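Local structure of multifunctional non-homologous end joining DNA repair protein LigD (Mycobacterium tuberculosis, 2IRU) at residues Val202-Arg205 and Leu206-Ala209. The protein probably repairs DNA double-strand breaks with Ku by non-homologous end joining, its polymerase domain, the part in this crystal, filling gaps before the ends are sealed. Numbering follows the deposited sequence.
Sequences VAQR and LEQA
The last two turns of the alpha helix 192-209 are held by four successive i to i+4 backbone hydrogen bonds, beginning with Leu206 N to Val202 O at 2.9 Å. Glu207 and Gln208 repeat the pattern on Ala203 and Gln204. The final bond is slightly longer, Ala209 N to Arg205 O at 3.1 Å, and its N-H...O angle of 146° is the least straight of the four.

Gln204 O accepts two hydrogen bonds. Besides receiving the Gln208 N-H, it is bonded by a water at 2.9 Å, and this water also donates to Glu207 OE1, 3.1 Å away. The bridge ties the Glu207 carboxylate to the backbone one turn earlier. With CG anti to the backbone N (chi1 175°) and the chain extended beyond it, Glu207 sends its carboxylate outward to where OE1 meets both the water and Ser216 OG, the latter also through a hydrogen bond, while OE2 is weakly hydrogen-bonded to Thr215 OG1. At its root, Glu207 CB lies 3.4 Å from Ala203 O.

The helix belongs to the primase-polymerase domain, and its buried flank faces helix 149-164: Leu206 reaches Val155, Ala158 and Val159, and also Val214 of strand 214-215. Leu206 CB sits 3.6 Å from Val202 O, while a chi1 of -169° directs the branched end away from the preceding turn. The Leu206 side chain lies about 7 Å from that of Leu141, a substrate-binding position inferred from relatives. Ala203 packs on Ser216 and Trp231, and Gln204, though largely exposed, also touches Ser216.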
loop_
_atom_site.group_PDB
_atom_site.type_symbol
_atom_site.label_atom_id
_atom_site.label_comp_id
_atom_site.label_asym_id
_atom_site.label_seq_id
_atom_site.Cartn_x
_atom_site.Cartn_y
_atom_site.Cartn_z
ATOM N N VAL A 202 -8.553 -9.035 16.445
ATOM C CA VAL A 202 -9.320 -7.788 16.269
ATOM C C VAL A 202 -10.540 -8.017 15.343
ATOM O O VAL A 202 -11.690 -7.667 15.696
ATOM C CB VAL A 202 -8.405 -6.628 15.748
ATOM C CG1 VAL A 202 -9.232 -5.402 15.371
ATOM C CG2 VAL A 202 -7.403 -6.264 16.822
ATOM N N ALA A 203 -10.282 -8.608 14.176
ATOM C CA ALA A 203 -11.342 -8.910 13.185
ATOM C C ALA A 203 -12.434 -9.820 13.745
ATOM O O ALA A 203 -13.634 -9.543 13.598
ATOM C CB ALA A 203 -10.735 -9.552 11.960
ATOM N N GLN A 204 -12.025 -10.911 14.392
ATOM C CA GLN A 204 -12.998 -11.831 14.996
ATOM C C GLN A 204 -13.782 -11.169 16.121
ATOM O O GLN A 204 -14.982 -11.419 16.273
ATOM C CB GLN A 204 -12.313 -13.114 15.476
ATOM C CG GLN A 204 -11.805 -13.921 14.297
ATOM C CD GLN A 204 -11.072 -15.187 14.702
ATOM O OE1 GLN A 204 -10.549 -15.294 15.813
ATOM N NE2 GLN A 204 -11.023 -16.150 13.787
ATOM N N ARG A 205 -13.129 -10.292 16.877
ATOM C CA ARG A 205 -13.822 -9.551 17.939
ATOM C C ARG A 205 -14.875 -8.617 17.364
ATOM O O ARG A 205 -16.002 -8.514 17.907
ATOM C CB ARG A 205 -12.831 -8.782 18.820
ATOM C CG ARG A 205 -13.400 -7.983 20.000
ATOM C CD ARG A 205 -12.268 -7.138 20.664
ATOM N NE ARG A 205 -11.053 -7.911 20.978
ATOM C CZ ARG A 205 -9.804 -7.424 20.963
ATOM N NH1 ARG A 205 -9.557 -6.155 20.635
ATOM N NH2 ARG A 205 -8.779 -8.214 21.263
ATOM N N LEU A 206 -14.524 -7.963 16.261
ATOM C CA LEU A 206 -15.469 -7.085 15.580
ATOM C C LEU A 206 -16.638 -7.881 15.011
ATOM O O LEU A 206 -17.797 -7.472 15.140
ATOM C CB LEU A 206 -14.796 -6.235 14.499
ATOM C CG LEU A 206 -15.688 -5.118 13.939
ATOM C CD1 LEU A 206 -16.309 -4.219 15.037
ATOM C CD2 LEU A 206 -14.877 -4.283 12.962
ATOM N N GLU A 207 -16.322 -9.028 14.421
ATOM C CA GLU A 207 -17.338 -9.937 13.899
ATOM C C GLU A 207 -18.316 -10.400 14.983
ATOM O O GLU A 207 -19.536 -10.454 14.763
ATOM C CB GLU A 207 -16.659 -11.131 13.234
ATOM C CG GLU A 207 -17.597 -12.235 12.748
ATOM C CD GLU A 207 -16.812 -13.219 11.879
ATOM O OE1 GLU A 207 -15.797 -13.747 12.368
ATOM O OE2 GLU A 207 -17.192 -13.445 10.718
ATOM N N GLN A 208 -17.786 -10.695 16.166
ATOM C CA GLN A 208 -18.624 -11.046 17.320
ATOM C C GLN A 208 -19.577 -9.898 17.712
ATOM O O GLN A 208 -20.757 -10.126 18.062
ATOM C CB GLN A 208 -17.692 -11.401 18.474
ATOM C CG GLN A 208 -18.321 -11.873 19.726
ATOM C CD GLN A 208 -17.267 -12.333 20.728
ATOM O OE1 GLN A 208 -16.082 -12.463 20.385
ATOM N NE2 GLN A 208 -17.688 -12.576 21.964
ATOM N N ALA A 209 -19.040 -8.677 17.657
ATOM C CA ALA A 209 -19.748 -7.462 18.030
ATOM C C ALA A 209 -20.832 -7.055 17.025
ATOM O O ALA A 209 -21.897 -6.610 17.434
ATOM C CB ALA A 209 -18.763 -6.308 18.231
HETATM O O HOH W 1 -15.787 -14.034 15.410
#